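Local coordinates for lipid-transfer protein (Thermomonospora curvata, PDB 6OK1) that is of unknown function but has the thiolase-type fold, built from an N-terminal and a C-terminal thiolase-like region, at residues L340-A343 with M348-I351; V175-H180 with L293-T298. All coordinates share one frame; numbering follows the deposited sequence.

Contact 1. Residues L340-A343 with M348-I351; sequences LGEA and MNGI
In the C-terminal part of this thiolase-type fold, the irregular turn between helix 338-341 and helix 348-359 is tied across by N349, which reaches back to E342 and A343. The side-chain amide does the work, its two N-H groups going to different acceptors. One runs from N349 ND2 to E342 OE1 at 2.8 Å, nearly straight at 162°, close to the amide plane and onto the anti lone pair of the carboxylate oxygen. The other joins N349 ND2 to A343 O at 2.9 Å and is more bent, and the nitrogen stands above the carbonyl plane. Asparagine suits this place: a short amide can donate twice while OD1 accepts from the side chain of Q339 (NE2) in helix 338-341. In this buried connection between the two helices the A343 carbonyl thus takes its hydrogen bond from a side chain. E342 has CG anti to its own backbone N (chi1 178°) and continues extended, so its carboxylate runs alongside N349 in the opposite direction, the two flat groups turned 32° from each other. E342 OE1 also accepts from a water, 2.7 Å away, which donates in turn to N349 O at 2.8 Å, while OE2 of E342 is taken by N184. The small side chain of A343 is compatible with the amide lying so close, its CB being 3.9 Å from N349 ND2.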
loop_
_atom_site.group_PDB
_atom_site.type_symbol
_atom_site.label_atom_id
_atom_site.label_comp_id
_atom_site.label_asym_id
_atom_site.label_seq_id
_atom_site.Cartn_x
_atom_site.Cartn_y
_atom_site.Cartn_z
ATOM N N LEU A 340 14.263 14.794 14.313
ATOM C CA LEU A 340 15.523 14.640 15.040
ATOM C C LEU A 340 15.354 14.933 16.528
ATOM O O LEU A 340 15.954 14.253 17.373
ATOM C CB LEU A 340 16.576 15.579 14.445
ATOM C CG LEU A 340 18.005 15.333 14.884
ATOM C CD1 LEU A 340 18.671 14.344 13.969
ATOM C CD2 LEU A 340 18.785 16.630 14.928
ATOM N N GLY A 341 14.536 15.927 16.862
ATOM C CA GLY A 341 14.392 16.422 18.224
ATOM C C GLY A 341 13.116 16.031 18.949
ATOM O O GLY A 341 13.124 15.874 20.172
ATOM N N GLU A 342 11.996 15.904 18.232
ATOM C CA GLU A 342 10.734 15.531 18.885
ATOM C C GLU A 342 10.572 14.015 18.860
ATOM O O GLU A 342 10.583 13.363 19.907
ATOM C CB GLU A 342 9.535 16.220 18.226
ATOM C CG GLU A 342 8.218 15.788 18.880
ATOM C CD GLU A 342 6.999 16.464 18.303
ATOM O OE1 GLU A 342 6.568 16.033 17.230
ATOM O OE2 GLU A 342 6.458 17.398 18.921
ATOM N N ALA A 343 10.431 13.440 17.668
ATOM C CA ALA A 343 10.118 12.030 17.528
ATOM C C ALA A 343 10.117 11.685 16.051
ATOM O O ALA A 343 9.765 12.524 15.215
ATOM C CB ALA A 343 8.746 11.684 18.120
ATOM N N MET A 348 4.723 12.260 10.207
ATOM C CA MET A 348 3.338 12.576 10.530
ATOM C C MET A 348 3.225 13.593 11.649
ATOM O O MET A 348 2.342 14.464 11.614
ATOM C CB MET A 348 2.600 11.294 10.884
ATOM C CG MET A 348 2.468 10.365 9.709
ATOM S SD MET A 348 1.394 11.001 8.359
ATOM C CE MET A 348 -0.232 10.545 8.940
ATOM N N ASN A 349 4.101 13.502 12.656
ATOM C CA ASN A 349 4.077 14.479 13.731
ATOM C C ASN A 349 4.488 15.870 13.251
ATOM O O ASN A 349 4.071 16.858 13.850
ATOM C CB ASN A 349 4.946 14.021 14.918
ATOM C CG ASN A 349 6.376 13.665 14.521
ATOM O OD1 ASN A 349 6.604 12.999 13.525
ATOM N ND2 ASN A 349 7.346 14.086 15.339
ATOM N N GLY A 350 5.211 15.970 12.137
ATOM C CA GLY A 350 5.498 17.278 11.573
ATOM C C GLY A 350 4.277 17.932 10.958
ATOM O O GLY A 350 4.125 19.155 11.011
ATOM N N ILE A 351 3.402 17.137 10.344
ATOM C CA ILE A 351 2.159 17.708 9.835
ATOM C C ILE A 351 1.350 18.269 10.993
ATOM O O ILE A 351 0.780 19.353 10.898
ATOM C CB ILE A 351 1.366 16.653 9.026
ATOM C CG1 ILE A 351 2.219 16.122 7.860
ATOM C CG2 ILE A 351 0.090 17.259 8.484
ATOM C CD1 ILE A 351 1.615 14.932 7.085
HETATM O O HOH W 1 4.116 17.123 16.651
#

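Contact 2. Residues V175-H180 with L293-T298; sequences VVDRKH and LYDHFT
D177 and D295 meet carboxylate to carboxylate where helix 167-182, from the N-terminal part of the thiolase-type fold, faces the loop that follows strand 290-292 in the C-terminal part. The CB of D177 points toward the loop, and CG lies beside the backbone N, anti to the carbonyl carbon (chi1 -87°), which carries the carboxylate off the helix. D177 CG already sits 3.2 Å from D295 OD2. Of the two oxygens beyond it, OD1 of D177 is 3.3 Å from D295 OD2, two acceptors side by side, and takes its hydrogen bond from N334 ND2. The outer oxygen comes much closer: D177 OD2 and D295 OD2 are 2.5 Å apart. The side chains approach from opposite directions, with carboxylate planes 71° apart, so they do not lie flat on each other. Two short acidic side chains probably suffice here, since the D177 and D295 CA atoms are 8.8 Å apart. D295 is also held by helix 338-341: OD1 accepts from Q339 N and OD2, weakly, from L340 N, and the positive end of that helix probably favours an acceptor there. Within the loop the H296 ring is sandwiched, with F297 CD2 over the centre of one face and Y294 CE1 toward the rim of the other. Farther back, D295 CB is 3.9 Å from D177 OD2.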
loop_
_atom_site.group_PDB
_atom_site.type_symbol
_atom_site.label_atom_id
_atom_site.label_comp_id
_atom_site.label_asym_id
_atom_site.label_seq_id
_atom_site.Cartn_x
_atom_site.Cartn_y
_atom_site.Cartn_z
ATOM N N VAL A 175 21.410 21.658 15.597
ATOM C CA VAL A 175 21.346 22.583 16.730
ATOM C C VAL A 175 19.996 23.287 16.774
ATOM O O VAL A 175 19.367 23.396 17.838
ATOM C CB VAL A 175 22.509 23.592 16.659
ATOM C CG1 VAL A 175 22.369 24.649 17.742
ATOM C CG2 VAL A 175 23.857 22.870 16.791
ATOM N N VAL A 176 19.519 23.787 15.626
ATOM C CA VAL A 176 18.233 24.491 15.654
ATOM C C VAL A 176 17.093 23.518 15.943
ATOM O O VAL A 176 16.182 23.828 16.720
ATOM C CB VAL A 176 18.008 25.302 14.359
ATOM C CG1 VAL A 176 17.644 24.407 13.190
ATOM C CG2 VAL A 176 16.906 26.367 14.571
ATOM N N ASP A 177 17.124 22.316 15.352
ATOM C CA ASP A 177 16.161 21.299 15.753
ATOM C C ASP A 177 16.139 21.117 17.268
ATOM O O ASP A 177 15.072 21.072 17.892
ATOM C CB ASP A 177 16.511 19.937 15.128
ATOM C CG ASP A 177 15.938 19.718 13.739
ATOM O OD1 ASP A 177 15.077 20.471 13.264
ATOM O OD2 ASP A 177 16.385 18.723 13.109
ATOM N N ARG A 178 17.312 20.894 17.862
ATOM C CA ARG A 178 17.354 20.606 19.291
ATOM C C ARG A 178 17.017 21.843 20.117
ATOM O O ARG A 178 16.498 21.725 21.227
ATOM C CB ARG A 178 18.729 20.043 19.660
ATOM C CG ARG A 178 18.951 18.600 19.104
ATOM C CD ARG A 178 18.128 17.550 19.844
ATOM N NE ARG A 178 18.623 17.400 21.212
ATOM C CZ ARG A 178 19.515 16.498 21.614
ATOM N NH1 ARG A 178 20.004 15.590 20.773
ATOM N NH2 ARG A 178 19.910 16.497 22.887
ATOM N N LYS A 179 17.280 23.032 19.587
ATOM C CA LYS A 179 16.867 24.245 20.294
ATOM C C LYS A 179 15.349 24.284 20.439
ATOM O O LYS A 179 14.804 24.571 21.518
ATOM C CB LYS A 179 17.371 25.473 19.542
ATOM C CG LYS A 179 16.963 26.821 20.151
ATOM C CD LYS A 179 17.686 27.956 19.402
ATOM C CE LYS A 179 17.363 29.307 19.967
ATOM N NZ LYS A 179 18.108 30.363 19.236
ATOM N N HIS A 180 14.647 23.975 19.356
ATOM C CA HIS A 180 13.195 23.998 19.391
ATOM C C HIS A 180 12.647 22.822 20.180
ATOM O O HIS A 180 11.643 22.959 20.886
ATOM C CB HIS A 180 12.642 23.998 17.967
ATOM C CG HIS A 180 13.016 25.220 17.185
ATOM N ND1 HIS A 180 12.936 25.284 15.809
ATOM C CD2 HIS A 180 13.465 26.434 17.593
ATOM C CE1 HIS A 180 13.339 26.478 15.400
ATOM N NE2 HIS A 180 13.653 27.201 16.465
ATOM N N LEU A 293 10.514 20.789 7.725
ATOM C CA LEU A 293 11.360 20.154 6.718
ATOM C C LEU A 293 11.851 18.823 7.268
ATOM O O LEU A 293 12.546 18.779 8.292
ATOM C CB LEU A 293 12.527 21.063 6.318
ATOM C CG LEU A 293 12.088 22.385 5.676
ATOM C CD1 LEU A 293 13.338 23.191 5.281
ATOM C CD2 LEU A 293 11.162 22.147 4.468
ATOM N N TYR A 294 11.453 17.739 6.594
ATOM C CA TYR A 294 11.758 16.385 7.039
ATOM C C TYR A 294 13.247 16.219 7.287
ATOM O O TYR A 294 14.082 16.521 6.423
ATOM C CB TYR A 294 11.288 15.402 5.979
ATOM C CG TYR A 294 11.065 13.971 6.441
ATOM C CD1 TYR A 294 12.117 13.069 6.531
ATOM C CD2 TYR A 294 9.779 13.517 6.683
ATOM C CE1 TYR A 294 11.872 11.735 6.878
ATOM C CE2 TYR A 294 9.527 12.209 7.026
ATOM C CZ TYR A 294 10.572 11.321 7.110
ATOM O OH TYR A 294 10.299 10.017 7.455
ATOM N N ASP A 295 13.567 15.666 8.447
ATOM C CA ASP A 295 14.899 15.792 9.008
ATOM C C ASP A 295 15.262 14.551 9.810
ATOM O O ASP A 295 15.853 14.651 10.889
ATOM C CB ASP A 295 14.995 17.028 9.892
ATOM C CG ASP A 295 14.086 16.940 11.090
ATOM O OD1 ASP A 295 12.963 16.433 10.922
ATOM O OD2 ASP A 295 14.497 17.384 12.180
ATOM N N HIS A 296 14.923 13.360 9.301
ATOM C CA HIS A 296 15.411 12.152 9.971
ATOM C C HIS A 296 16.925 12.071 9.897
ATOM O O HIS A 296 17.559 11.533 10.809
ATOM C CB HIS A 296 14.759 10.886 9.441
ATOM C CG HIS A 296 15.025 10.592 8.003
ATOM N ND1 HIS A 296 15.268 11.572 7.067
ATOM C CD2 HIS A 296 15.068 9.411 7.335
ATOM C CE1 HIS A 296 15.419 11.012 5.878
ATOM N NE2 HIS A 296 15.318 9.703 6.016
ATOM N N PHE A 297 17.513 12.691 8.873
ATOM C CA PHE A 297 18.938 12.989 8.793
ATOM C C PHE A 297 19.075 14.454 8.412
ATOM O O PHE A 297 18.308 14.963 7.589
ATOM C CB PHE A 297 19.636 12.092 7.753
ATOM C CG PHE A 297 19.551 10.636 8.083
ATOM C CD1 PHE A 297 20.401 10.074 9.021
ATOM C CD2 PHE A 297 18.588 9.834 7.487
ATOM C CE1 PHE A 297 20.302 8.734 9.345
ATOM C CE2 PHE A 297 18.495 8.502 7.818
ATOM C CZ PHE A 297 19.354 7.954 8.731
ATOM N N THR A 298 20.055 15.129 8.971
ATOM C CA THR A 298 20.181 16.554 8.718
ATOM C C THR A 298 20.579 16.977 7.310
ATOM O O THR A 298 20.186 18.064 6.888
ATOM C CB THR A 298 21.213 17.149 9.665
ATOM O OG1 THR A 298 22.440 16.416 9.525
ATOM C CG2 THR A 298 20.685 17.135 11.116
#

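The two contacts lie side by side, their centres about 9 Å apart, and both are buried. Along the chain they follow in series: 175-180, then 293-298, complete contact 2 before 340-343 and 348-351 form contact 1. They meet at helix 338-341, where L340 CB lies 3.4 Å from D177 OD2 and G341 CA lies 4.2 Å from R178 CD. Q339 belongs to both surroundings, its backbone serving D295 and its side chain N349. Contact 2 joins the N- and C-terminal thiolase-like regions; contact 1 stays within the C-terminal one, and M348 and I351, on the same helix 348-359 as N349, pack on strand 219-228 of the large mixed sheet.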